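Local atomic coordinates of succinate-semialdehyde dehydrogenase (NAD(P)(+)) (Marinobacter aquaeolei, PDB entry 3RH9), a protein that probably oxidises succinate semialdehyde to succinate with NAD(P)+ as hydride acceptor, as a member of the aldehyde dehydrogenase family. Residues 20-25 with 42-47; 49-54 with 208-213; 274-279 with 311-316; 280-285 with 392-397. All coordinates share one frame; numbering follows the deposited sequence.

Interaction 1. Residues 20-25 with 42-47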
loop_
_atom_site.group_PDB
_atom_site.type_symbol
_atom_site.label_atom_id
_atom_site.label_comp_id
_atom_site.label_asym_id
_atom_site.label_seq_id
_atom_site.Cartn_x
_atom_site.Cartn_y
_atom_site.Cartn_z
ATOM N N TRP A 20 -32.202 -10.442 -0.544
ATOM C CA TRP A 20 -31.783 -11.512 0.338
ATOM C C TRP A 20 -31.887 -12.821 -0.428
ATOM O O TRP A 20 -32.984 -13.312 -0.662
ATOM C CB TRP A 20 -32.689 -11.571 1.558
ATOM C CG TRP A 20 -32.628 -10.365 2.430
ATOM C CD1 TRP A 20 -33.487 -9.308 2.427
ATOM C CD2 TRP A 20 -31.665 -10.095 3.456
ATOM N NE1 TRP A 20 -33.121 -8.394 3.383
ATOM C CE2 TRP A 20 -32.006 -8.851 4.031
ATOM C CE3 TRP A 20 -30.552 -10.784 3.948
ATOM C CZ2 TRP A 20 -31.272 -8.280 5.075
ATOM C CZ3 TRP A 20 -29.825 -10.214 4.977
ATOM C CH2 TRP A 20 -30.189 -8.972 5.529
ATOM N N LYS A 21 -30.759 -13.390 -0.831
ATOM C CA LYS A 21 -30.802 -14.678 -1.518
ATOM C C LYS A 21 -29.533 -15.515 -1.323
ATOM O O LYS A 21 -28.566 -15.078 -0.665
ATOM C CB LYS A 21 -31.110 -14.502 -3.014
ATOM C CG LYS A 21 -30.005 -13.840 -3.825
ATOM C CD LYS A 21 -30.253 -13.907 -5.349
ATOM C CE LYS A 21 -28.946 -13.543 -6.088
ATOM N NZ LYS A 21 -28.793 -14.061 -7.488
ATOM N N ASP A 22 -29.553 -16.722 -1.886
ATOM C CA ASP A 22 -28.410 -17.619 -1.824
ATOM C C ASP A 22 -28.702 -18.866 -2.652
ATOM O O ASP A 22 -29.846 -19.112 -3.001
ATOM C CB ASP A 22 -28.076 -17.974 -0.369
ATOM C CG ASP A 22 -29.015 -19.004 0.220
ATOM O OD1 ASP A 22 -29.836 -18.623 1.069
ATOM O OD2 ASP A 22 -28.936 -20.195 -0.150
ATOM N N SER A 23 -27.671 -19.645 -2.966
ATOM C CA SER A 23 -27.842 -20.864 -3.742
ATOM C C SER A 23 -27.335 -22.055 -2.962
ATOM O O SER A 23 -26.914 -23.058 -3.546
ATOM C CB SER A 23 -27.050 -20.766 -5.031
ATOM O OG SER A 23 -27.252 -19.499 -5.597
ATOM N N ALA A 24 -27.361 -21.948 -1.643
ATOM C CA ALA A 24 -26.696 -22.953 -0.817
ATOM C C ALA A 24 -27.387 -24.300 -0.967
ATOM O O ALA A 24 -26.797 -25.350 -0.699
ATOM C CB ALA A 24 -26.633 -22.517 0.650
ATOM N N GLY A 25 -28.638 -24.261 -1.417
ATOM C CA GLY A 25 -29.396 -25.477 -1.641
ATOM C C GLY A 25 -29.579 -26.245 -0.356
ATOM O O GLY A 25 -29.717 -27.460 -0.361
ATOM N N LYS A 42 -28.360 -21.646 12.081
ATOM C CA LYS A 42 -27.798 -22.372 10.953
ATOM C C LYS A 42 -27.799 -21.493 9.697
ATOM O O LYS A 42 -28.846 -21.226 9.106
ATOM C CB LYS A 42 -28.568 -23.662 10.709
ATOM C CG LYS A 42 -28.398 -24.714 11.800
ATOM C CD LYS A 42 -29.287 -25.931 11.525
ATOM C CE LYS A 42 -28.565 -27.267 11.747
ATOM N NZ LYS A 42 -28.239 -27.556 13.171
ATOM N N VAL A 43 -26.612 -21.052 9.296
ATOM C CA VAL A 43 -26.457 -20.144 8.172
ATOM C C VAL A 43 -26.067 -20.865 6.883
ATOM O O VAL A 43 -25.252 -21.783 6.895
ATOM C CB VAL A 43 -25.377 -19.086 8.484
ATOM C CG1 VAL A 43 -25.411 -17.973 7.458
ATOM C CG2 VAL A 43 -25.586 -18.526 9.872
ATOM N N PRO A 44 -26.652 -20.438 5.761
ATOM C CA PRO A 44 -26.354 -20.952 4.420
ATOM C C PRO A 44 -24.883 -20.845 4.042
ATOM O O PRO A 44 -24.264 -19.787 4.192
ATOM C CB PRO A 44 -27.171 -20.044 3.507
ATOM C CG PRO A 44 -28.314 -19.584 4.367
ATOM C CD PRO A 44 -27.770 -19.479 5.758
ATOM N N SER A 45 -24.344 -21.949 3.535
ATOM C CA SER A 45 -22.964 -22.026 3.110
ATOM C C SER A 45 -22.897 -21.749 1.609
ATOM O O SER A 45 -22.939 -22.663 0.776
ATOM C CB SER A 45 -22.410 -23.413 3.449
ATOM O OG SER A 45 -20.998 -23.450 3.364
HETATM N N MSE A 46 -22.801 -20.470 1.268
HETATM C CA MSE A 46 -22.911 -20.028 -0.124
HETATM C C MSE A 46 -21.768 -20.499 -1.008
HETATM O O MSE A 46 -20.612 -20.524 -0.591
HETATM C CB MSE A 46 -23.074 -18.505 -0.192
HETATM C CG MSE A 46 -24.262 -18.020 0.627
HETATM SE SE MSE A 46 -24.320 -16.092 1.023
HETATM C CE MSE A 46 -24.710 -16.282 2.932
ATOM N N PRO A 47 -22.109 -20.884 -2.236
ATOM C CA PRO A 47 -21.200 -21.439 -3.245
ATOM C C PRO A 47 -20.438 -20.356 -3.994
ATOM O O PRO A 47 -20.674 -19.166 -3.816
ATOM C CB PRO A 47 -22.145 -22.131 -4.234
ATOM C CG PRO A 47 -23.540 -21.972 -3.658
ATOM C CD PRO A 47 -23.497 -20.834 -2.711
#
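The side chains of Asp22 and Pro44 cross at about a right angle, with OD1 of Asp22 3.8 Å from CG of Pro44. What brings the carboxylate there is a chi1 of 77°, which places CG between the backbone N and the carbonyl carbon. In that position OD2 of Asp22 also comes back to its own chain and accepts from the backbone N of Ala24 at 2.8 Å, through its anti lone pair and along a nearly straight path (163°). The other oxygen, OD1, is taken up by the hydroxyl of Thr13. Nearer the backbone, CB of Asp22 meets CG of selenomethionine Met46 at 3.9 Å.

The aspartate-to-backbone bond two residues on defines an Asx turn, which bends the chain as it leaves strand 19-21 on the way to the hairpin of strands 28-32 and 39-44. A leucine in place of Asp22 would probably leave the N-H of Ala24 without its acceptor, so that the turn loses the bond that fixes its bend, and reduce the hold on the hydroxyl of Thr13, whose bond to the backbone O of Lys21 is weak.

The turn presents Ala24 to the outgoing end of the hairpin. Its methyl CB packs on CB of Pro44 at 3.8 Å and on the carbonyl O of Ser45 at 3.7 Å, a close fit that suits a residue with a single side-chain carbon. Next to it the backbone O of Ser23 lies 3.5 Å from CG of Pro47, the residue immediately before helix 48-61, while the hydroxyl of Ser23 bonds to Asp50 within that helix.

Interaction 2. Residues 49-54 with 208-213; sequences EDVVAA and NLVMGK
Apolar packing joins Val210 to Ala54 and Val51, and one methyl makes all the contacts of Val210. CG1 of Val210 lies 3.8 Å from CB of Ala54, and the same carbon reaches CG2 of Val51 at 4.2 Å and CA of Val51 at 4.1 Å. It therefore sits over the helix surface between two residues three positions apart, on neighbouring parts of one helix face; Ala54 points at the valine and Val51 flanks it. A chi1 of -68° puts CG1 of Val210 beside its own backbone N, where it can be offered to the helix. A second, looser apolar touch joins CB of Ala54 to CB of Asn208 at 4.2 Å. The small alanine suits its place because it lets the chain of 208-213 approach closely, the CA atoms of Ala54 and Asn208 being 5.9 Å apart.

No backbone hydrogen bond joins the two segments; each has its own partners. In the helix, the N of Ala54 donates to the O of Asp50 at 2.9 Å; on the other side, Asn208 and Val210 both pair with Ile180 of the neighbouring strand 178-181.

Strand 207-209 is the edge of the parallel part of the six-stranded sheet that, in this family, belongs to the Rossmann-like NAD(P)-binding domain. Side chains alternate along the strand and its extension: Val210 points to helix 48-61, whereas Leu209 points away and packs against helix 188-197. Val51 further touches Ile217, Val220 and Leu221 of helix 214-223.

Between the two segments this buried contact probably rests mainly on dispersion and water exclusion, while direction comes from bonds outside them, such as that of Asp50 to the hydroxyl of Ser23.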
loop_
_atom_site.group_PDB
_atom_site.type_symbol
_atom_site.label_atom_id
_atom_site.label_comp_id
_atom_site.label_asym_id
_atom_site.label_seq_id
_atom_site.Cartn_x
_atom_site.Cartn_y
_atom_site.Cartn_z
ATOM N N GLU A 49 -20.672 -19.442 -7.310
ATOM C CA GLU A 49 -21.590 -18.601 -8.097
ATOM C C GLU A 49 -22.289 -17.462 -7.335
ATOM O O GLU A 49 -22.530 -16.396 -7.904
ATOM C CB GLU A 49 -22.626 -19.458 -8.840
ATOM C CG GLU A 49 -22.948 -20.777 -8.174
ATOM C CD GLU A 49 -21.829 -21.815 -8.347
ATOM O OE1 GLU A 49 -21.057 -21.709 -9.340
ATOM O OE2 GLU A 49 -21.722 -22.734 -7.489
ATOM N N ASP A 50 -22.622 -17.684 -6.066
ATOM C CA ASP A 50 -23.181 -16.619 -5.236
ATOM C C ASP A 50 -22.173 -15.496 -5.024
ATOM O O ASP A 50 -22.535 -14.304 -5.039
ATOM C CB ASP A 50 -23.596 -17.145 -3.860
ATOM C CG ASP A 50 -24.989 -17.744 -3.849
ATOM O OD1 ASP A 50 -25.595 -17.885 -4.930
ATOM O OD2 ASP A 50 -25.473 -18.077 -2.744
ATOM N N VAL A 51 -20.916 -15.875 -4.790
ATOM C CA VAL A 51 -19.868 -14.889 -4.559
ATOM C C VAL A 51 -19.578 -14.121 -5.857
ATOM O O VAL A 51 -19.327 -12.924 -5.822
ATOM C CB VAL A 51 -18.584 -15.528 -3.980
ATOM C CG1 VAL A 51 -17.599 -14.470 -3.624
ATOM C CG2 VAL A 51 -18.904 -16.323 -2.746
ATOM N N VAL A 52 -19.640 -14.807 -6.998
ATOM C CA VAL A 52 -19.487 -14.159 -8.294
ATOM C C VAL A 52 -20.661 -13.219 -8.604
ATOM O O VAL A 52 -20.478 -12.147 -9.197
ATOM C CB VAL A 52 -19.326 -15.188 -9.426
ATOM C CG1 VAL A 52 -19.232 -14.491 -10.768
ATOM C CG2 VAL A 52 -18.096 -16.047 -9.192
ATOM N N ALA A 53 -21.865 -13.615 -8.198
ATOM C CA ALA A 53 -23.036 -12.747 -8.331
ATOM C C ALA A 53 -22.853 -11.479 -7.509
ATOM O O ALA A 53 -23.117 -10.372 -7.986
ATOM C CB ALA A 53 -24.303 -13.473 -7.894
ATOM N N ALA A 54 -22.417 -11.655 -6.264
ATOM C CA ALA A 54 -22.109 -10.529 -5.387
ATOM C C ALA A 54 -21.267 -9.492 -6.116
ATOM O O ALA A 54 -21.557 -8.291 -6.055
ATOM C CB ALA A 54 -21.380 -11.008 -4.143
ATOM N N ASN A 208 -23.000 -5.921 -0.317
ATOM C CA ASN A 208 -23.327 -7.317 -0.595
ATOM C C ASN A 208 -22.702 -8.212 0.469
ATOM O O ASN A 208 -21.575 -7.976 0.901
ATOM C CB ASN A 208 -22.825 -7.739 -1.971
ATOM C CG ASN A 208 -23.244 -6.782 -3.060
ATOM O OD1 ASN A 208 -22.556 -5.803 -3.348
ATOM N ND2 ASN A 208 -24.371 -7.068 -3.684
ATOM N N LEU A 209 -23.447 -9.233 0.881
ATOM C CA LEU A 209 -23.035 -10.121 1.953
ATOM C C LEU A 209 -22.885 -11.559 1.458
ATOM O O LEU A 209 -23.797 -12.126 0.886
ATOM C CB LEU A 209 -24.040 -10.035 3.105
ATOM C CG LEU A 209 -23.865 -10.972 4.310
ATOM C CD1 LEU A 209 -22.422 -10.981 4.820
ATOM C CD2 LEU A 209 -24.861 -10.608 5.434
ATOM N N VAL A 210 -21.709 -12.132 1.665
ATOM C CA VAL A 210 -21.478 -13.528 1.349
ATOM C C VAL A 210 -20.971 -14.248 2.599
ATOM O O VAL A 210 -20.275 -13.654 3.415
ATOM C CB VAL A 210 -20.480 -13.660 0.219
ATOM C CG1 VAL A 210 -21.090 -13.135 -1.068
ATOM C CG2 VAL A 210 -19.235 -12.888 0.556
HETATM N N MSE A 211 -21.364 -15.509 2.766
HETATM C CA MSE A 211 -20.964 -16.286 3.928
HETATM C C MSE A 211 -20.780 -17.723 3.564
HETATM O O MSE A 211 -21.378 -18.209 2.615
HETATM C CB MSE A 211 -22.015 -16.216 5.002
HETATM C CG MSE A 211 -22.756 -14.925 4.955
HETATM SE SE MSE A 211 -23.985 -14.723 6.416
HETATM C CE MSE A 211 -22.987 -13.378 7.393
ATOM N N GLY A 212 -19.947 -18.400 4.340
ATOM C CA GLY A 212 -19.699 -19.811 4.147
ATOM C C GLY A 212 -18.227 -20.132 4.244
ATOM O O GLY A 212 -17.482 -19.494 4.986
ATOM N N LYS A 213 -17.811 -21.123 3.472
ATOM C CA LYS A 213 -16.473 -21.691 3.575
ATOM C C LYS A 213 -15.432 -20.681 3.109
ATOM O O LYS A 213 -15.561 -20.105 2.035
ATOM C CB LYS A 213 -16.411 -22.980 2.744
ATOM C CG LYS A 213 -15.232 -23.867 3.043
ATOM C CD LYS A 213 -15.352 -25.223 2.334
ATOM C CE LYS A 213 -14.049 -26.035 2.420
ATOM N NZ LYS A 213 -13.674 -26.409 3.831
#

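Interaction 3. Residues 274-279 with 311-316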
loop_
_atom_site.group_PDB
_atom_site.type_symbol
_atom_site.label_atom_id
_atom_site.label_comp_id
_atom_site.label_asym_id
_atom_site.label_seq_id
_atom_site.Cartn_x
_atom_site.Cartn_y
_atom_site.Cartn_z
ATOM N N ALA A 274 -1.905 3.627 35.445
ATOM C CA ALA A 274 -1.483 2.520 34.601
ATOM C C ALA A 274 -2.270 1.224 34.913
ATOM O O ALA A 274 -2.720 0.520 34.016
ATOM C CB ALA A 274 0.016 2.303 34.738
ATOM N N ALA A 275 -2.443 0.925 36.195
ATOM C CA ALA A 275 -3.207 -0.241 36.616
ATOM C C ALA A 275 -4.628 -0.148 36.091
ATOM O O ALA A 275 -5.160 -1.110 35.538
ATOM C CB ALA A 275 -3.204 -0.353 38.141
ATOM N N ASP A 276 -5.238 1.019 36.283
ATOM C CA ASP A 276 -6.569 1.291 35.763
ATOM C C ASP A 276 -6.598 1.074 34.263
ATOM O O ASP A 276 -7.480 0.393 33.736
ATOM C CB ASP A 276 -6.977 2.734 36.058
ATOM C CG ASP A 276 -7.622 2.893 37.414
ATOM O OD1 ASP A 276 -7.432 1.996 38.266
ATOM O OD2 ASP A 276 -8.314 3.917 37.623
ATOM N N ASN A 277 -5.631 1.667 33.577
ATOM C CA ASN A 277 -5.574 1.558 32.134
ATOM C C ASN A 277 -5.350 0.131 31.654
ATOM O O ASN A 277 -5.964 -0.320 30.682
ATOM C CB ASN A 277 -4.501 2.481 31.585
ATOM C CG ASN A 277 -5.030 3.866 31.312
ATOM O OD1 ASN A 277 -5.700 4.096 30.302
ATOM N ND2 ASN A 277 -4.734 4.803 32.208
ATOM N N LEU A 278 -4.472 -0.580 32.350
ATOM C CA LEU A 278 -4.120 -1.929 31.949
ATOM C C LEU A 278 -5.355 -2.813 31.973
ATOM O O LEU A 278 -5.639 -3.509 30.992
ATOM C CB LEU A 278 -3.042 -2.500 32.857
ATOM C CG LEU A 278 -1.980 -3.361 32.177
ATOM C CD1 LEU A 278 -1.270 -4.236 33.201
ATOM C CD2 LEU A 278 -2.565 -4.199 31.047
ATOM N N ILE A 279 -6.103 -2.767 33.076
ATOM C CA ILE A 279 -7.312 -3.579 33.212
ATOM C C ILE A 279 -8.365 -3.255 32.158
ATOM O O ILE A 279 -9.079 -4.146 31.710
ATOM C CB ILE A 279 -7.944 -3.460 34.602
ATOM C CG1 ILE A 279 -6.967 -3.919 35.683
ATOM C CG2 ILE A 279 -9.191 -4.284 34.676
ATOM C CD1 ILE A 279 -6.767 -5.401 35.744
ATOM N N ALA A 311 -3.597 -7.505 40.795
ATOM C CA ALA A 311 -4.273 -8.649 41.398
ATOM C C ALA A 311 -5.476 -8.168 42.191
ATOM O O ALA A 311 -6.516 -8.822 42.217
ATOM C CB ALA A 311 -3.322 -9.415 42.290
ATOM N N GLU A 312 -5.322 -7.012 42.829
ATOM C CA GLU A 312 -6.410 -6.364 43.555
ATOM C C GLU A 312 -7.651 -6.108 42.692
ATOM O O GLU A 312 -8.777 -6.302 43.140
ATOM C CB GLU A 312 -5.920 -5.042 44.129
ATOM C CG GLU A 312 -6.949 -4.331 44.963
ATOM C CD GLU A 312 -6.429 -3.021 45.502
ATOM O OE1 GLU A 312 -6.438 -2.015 44.745
ATOM O OE2 GLU A 312 -6.009 -3.000 46.687
ATOM N N ARG A 313 -7.439 -5.654 41.460
ATOM C CA ARG A 313 -8.538 -5.336 40.552
ATOM C C ARG A 313 -9.067 -6.570 39.858
ATOM O O ARG A 313 -10.272 -6.697 39.630
ATOM C CB ARG A 313 -8.084 -4.327 39.505
ATOM C CG ARG A 313 -7.646 -3.036 40.113
ATOM C CD ARG A 313 -6.842 -2.203 39.161
ATOM N NE ARG A 313 -5.922 -1.345 39.897
ATOM C CZ ARG A 313 -6.246 -0.165 40.406
ATOM N NH1 ARG A 313 -7.474 0.309 40.256
ATOM N NH2 ARG A 313 -5.337 0.545 41.060
ATOM N N VAL A 314 -8.159 -7.472 39.517
ATOM C CA VAL A 314 -8.539 -8.701 38.851
ATOM C C VAL A 314 -9.466 -9.566 39.711
ATOM O O VAL A 314 -10.421 -10.169 39.206
ATOM C CB VAL A 314 -7.301 -9.524 38.432
ATOM C CG1 VAL A 314 -7.682 -10.985 38.184
ATOM C CG2 VAL A 314 -6.675 -8.924 37.194
ATOM N N ASN A 315 -9.195 -9.627 41.009
ATOM C CA ASN A 315 -9.964 -10.522 41.869
ATOM C C ASN A 315 -11.405 -10.075 42.058
ATOM O O ASN A 315 -12.287 -10.892 42.286
ATOM C CB ASN A 315 -9.244 -10.772 43.194
ATOM C CG ASN A 315 -8.020 -11.667 43.015
ATOM O OD1 ASN A 315 -8.055 -12.639 42.242
ATOM N ND2 ASN A 315 -6.928 -11.335 43.704
ATOM N N LYS A 316 -11.649 -8.780 41.912
ATOM C CA LYS A 316 -13.013 -8.269 41.972
ATOM C C LYS A 316 -13.785 -8.585 40.698
ATOM O O LYS A 316 -14.999 -8.582 40.702
ATOM C CB LYS A 316 -13.018 -6.761 42.247
ATOM C CG LYS A 316 -12.166 -6.367 43.441
ATOM C CD LYS A 316 -11.936 -4.867 43.510
ATOM C CE LYS A 316 -11.445 -4.468 44.907
ATOM N NZ LYS A 316 -11.439 -2.984 45.120
#
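Arg313 of helix 303-316 reaches across to Ala275, Asp276 and Ile279 of helix 271-283, which forms the beta-alpha-beta crossover between the parallel strands 262-265 and 295-299 of the seven-stranded sheet. The two helical segments run in broadly the same direction, 39° apart, with their axes 10.5 Å from each other at closest approach. That spacing is bridged by side chains.

The ionic part is a salt bridge from NH1 of Arg313 to OD1 of Asp276, 2.6 Å long. The flat groups are not laid side by side: their planes are 81° apart, and OD1 lies over one face of the guanidinium. The small CB of Ala275 lies beside that group, its size admitting the arginine. Glu272, one helical turn before Asp276, takes NH2 in a second salt bridge, so one arginine serves two acids. The chain is extended from CG to NE, which gives it the length for this reach.

With Arg313 cut back to an alanine, Asp276 and Glu272 would probably lose their shared cation and the side of Ile279 its cover.

The apolar part begins with CD of Arg313, which rests 3.9 Å from CG1 of Ile279. Beyond it, the side chains of Ile279 and Val314 meet at about a right angle, and the touch is between two methyls, CD1 of Ile279 and CG2 of Val314, at 3.8 Å.

Interaction 4. Residues 280-285 with 392-397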
loop_
_atom_site.group_PDB
_atom_site.type_symbol
_atom_site.label_atom_id
_atom_site.label_comp_id
_atom_site.label_asym_id
_atom_site.label_seq_id
_atom_site.Cartn_x
_atom_site.Cartn_y
_atom_site.Cartn_z
ATOM N N ALA A 280 -8.467 -1.996 31.743
ATOM C CA ALA A 280 -9.448 -1.634 30.715
ATOM C C ALA A 280 -9.018 -2.076 29.307
ATOM O O ALA A 280 -9.843 -2.472 28.480
ATOM C CB ALA A 280 -9.739 -0.135 30.754
ATOM N N ASN A 281 -7.721 -2.013 29.048
ATOM C CA ASN A 281 -7.186 -2.375 27.747
ATOM C C ASN A 281 -7.169 -3.894 27.560
ATOM O O ASN A 281 -7.639 -4.430 26.547
ATOM C CB ASN A 281 -5.781 -1.769 27.604
ATOM C CG ASN A 281 -4.951 -2.417 26.502
ATOM O OD1 ASN A 281 -4.551 -1.756 25.547
ATOM N ND2 ASN A 281 -4.658 -3.699 26.649
ATOM N N LYS A 282 -6.645 -4.580 28.570
ATOM C CA LYS A 282 -6.389 -6.011 28.485
ATOM C C LYS A 282 -7.626 -6.903 28.378
ATOM O O LYS A 282 -7.576 -7.948 27.745
ATOM C CB LYS A 282 -5.545 -6.467 29.683
ATOM C CG LYS A 282 -5.263 -7.958 29.673
ATOM C CD LYS A 282 -4.509 -8.382 28.416
ATOM C CE LYS A 282 -4.597 -9.879 28.205
ATOM N NZ LYS A 282 -3.470 -10.436 27.402
ATOM N N PHE A 283 -8.721 -6.507 29.006
ATOM C CA PHE A 283 -9.807 -7.442 29.205
ATOM C C PHE A 283 -10.988 -7.180 28.300
ATOM O O PHE A 283 -11.936 -7.959 28.264
ATOM C CB PHE A 283 -10.216 -7.489 30.679
ATOM C CG PHE A 283 -9.208 -8.186 31.545
ATOM C CD1 PHE A 283 -8.991 -9.559 31.415
ATOM C CD2 PHE A 283 -8.440 -7.475 32.456
ATOM C CE1 PHE A 283 -8.042 -10.215 32.197
ATOM C CE2 PHE A 283 -7.487 -8.129 33.243
ATOM C CZ PHE A 283 -7.290 -9.503 33.108
ATOM N N ARG A 284 -10.922 -6.084 27.558
ATOM C CA ARG A 284 -11.902 -5.814 26.525
ATOM C C ARG A 284 -11.891 -6.988 25.557
ATOM O O ARG A 284 -10.820 -7.429 25.143
ATOM C CB ARG A 284 -11.547 -4.514 25.804
ATOM C CG ARG A 284 -12.228 -4.343 24.463
ATOM C CD ARG A 284 -12.252 -2.881 24.025
ATOM N NE ARG A 284 -13.309 -2.138 24.710
ATOM C CZ ARG A 284 -14.046 -1.189 24.138
ATOM N NH1 ARG A 284 -13.846 -0.868 22.860
ATOM N NH2 ARG A 284 -14.988 -0.563 24.839
ATOM N N GLY A 285 -13.069 -7.510 25.222
ATOM C CA GLY A 285 -13.163 -8.630 24.310
ATOM C C GLY A 285 -12.496 -9.852 24.906
ATOM O O GLY A 285 -12.084 -10.783 24.201
ATOM N N PRO A 392 -7.499 -13.720 28.464
ATOM C CA PRO A 392 -7.450 -12.861 29.644
ATOM C C PRO A 392 -6.229 -13.130 30.499
ATOM O O PRO A 392 -6.363 -13.233 31.708
ATOM C CB PRO A 392 -8.690 -13.289 30.415
ATOM C CG PRO A 392 -8.851 -14.697 30.027
ATOM C CD PRO A 392 -8.605 -14.678 28.562
ATOM N N LEU A 393 -5.060 -13.214 29.881
ATOM C CA LEU A 393 -3.826 -13.488 30.594
ATOM C C LEU A 393 -2.955 -12.245 30.630
ATOM O O LEU A 393 -2.827 -11.550 29.619
ATOM C CB LEU A 393 -3.082 -14.607 29.885
ATOM C CG LEU A 393 -1.724 -15.014 30.436
ATOM C CD1 LEU A 393 -1.812 -15.288 31.944
ATOM C CD2 LEU A 393 -1.230 -16.235 29.668
ATOM N N VAL A 394 -2.349 -11.955 31.778
ATOM C CA VAL A 394 -1.503 -10.772 31.887
ATOM C C VAL A 394 -0.096 -11.153 32.301
ATOM O O VAL A 394 0.158 -11.382 33.481
ATOM C CB VAL A 394 -2.047 -9.772 32.926
ATOM C CG1 VAL A 394 -1.099 -8.566 33.048
ATOM C CG2 VAL A 394 -3.474 -9.347 32.581
ATOM N N PRO A 395 0.826 -11.236 31.334
ATOM C CA PRO A 395 2.191 -11.686 31.639
ATOM C C PRO A 395 3.173 -10.534 31.910
ATOM O O PRO A 395 3.327 -9.632 31.084
ATOM C CB PRO A 395 2.590 -12.473 30.382
ATOM C CG PRO A 395 1.323 -12.577 29.553
ATOM C CD PRO A 395 0.535 -11.354 29.905
HETATM N N MSE A 396 3.829 -10.575 33.067
HETATM C CA MSE A 396 4.651 -9.461 33.511
HETATM C C MSE A 396 6.145 -9.744 33.392
HETATM O O MSE A 396 6.656 -10.702 33.977
HETATM C CB MSE A 396 4.311 -9.114 34.949
HETATM C CG MSE A 396 2.857 -8.747 35.182
HETATM SE SE MSE A 396 2.694 -7.878 36.933
HETATM C CE MSE A 396 0.820 -8.147 37.311
ATOM N N ALA A 397 6.841 -8.908 32.626
ATOM C CA ALA A 397 8.281 -9.044 32.428
ATOM C C ALA A 397 8.938 -7.864 33.081
ATOM O O ALA A 397 8.385 -6.779 33.060
ATOM C CB ALA A 397 8.599 -9.047 30.958
#
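Lys282 lies alongside Val394 and ends at the backbone of Leu393. Its CB leaves the helix toward the strand, and with CG anti to the backbone N (chi1 179°) the chain is carried outward. CG then makes two contacts: CG2 of Val394 is 3.7 Å away, and the ring of Phe283, the next residue, has this same CG 4.1 Å above its plane, over its centre. Here the chain bends (chi2 60°), and lysine and valine run past each other in opposite directions. CD continues toward the backbone of Leu393, and CE of Lys282 comes to 4.3 Å from C of Pro392. At the tip, NZ donates to O of Leu393 at 2.6 Å, although the placing of that oxygen is uncertain, and to the backbone O of Ala293. A lysine suits this buried place because its methylenes can pass between a valine and an aromatic ring and along the backbone while the ammonium finds carbonyl oxygens.

Phe283 fills the space beside it. The ring turns its edge to Pro392, CB of the proline lying in the ring plane 3.6 Å from CE1 of Phe283, and the two side chains cross at about a right angle. CG2 of Val394, already against the lysine, also reaches CZ of Phe283 at 3.9 Å, so this branched residue serves both.

The last part of the helix that carries Lys282 thus packs against the start of strand 393-399, which lies between strands 373-376 and 295-299 in the seven-stranded sheet; Phe283 also touches Pro372 and Val314, the latter on helix 303-316.

How the interactions relate
The four contacts form two pairs on opposite sides of the chain's centre. Interactions 1 and 2 have centres 8 Å apart and are joined by more than the Ser23-Asp50 bond: N of Met46 probably donates to O of Met211 at 3.0 Å, and helix 48-61 follows strand 39-44 after a short loop. Interactions 3 and 4, centres 9 Å apart, share helix 271-283 and meet where CG2 of Val314 lies 4.1 Å from CE2 of Phe283. Between the pairs, centres are about 36 to 45 Å apart. None lies at the predicted active-site residue Glu256, which ends strand 252-256 of the sheet whose edge strand, 207-209, enters interaction 2.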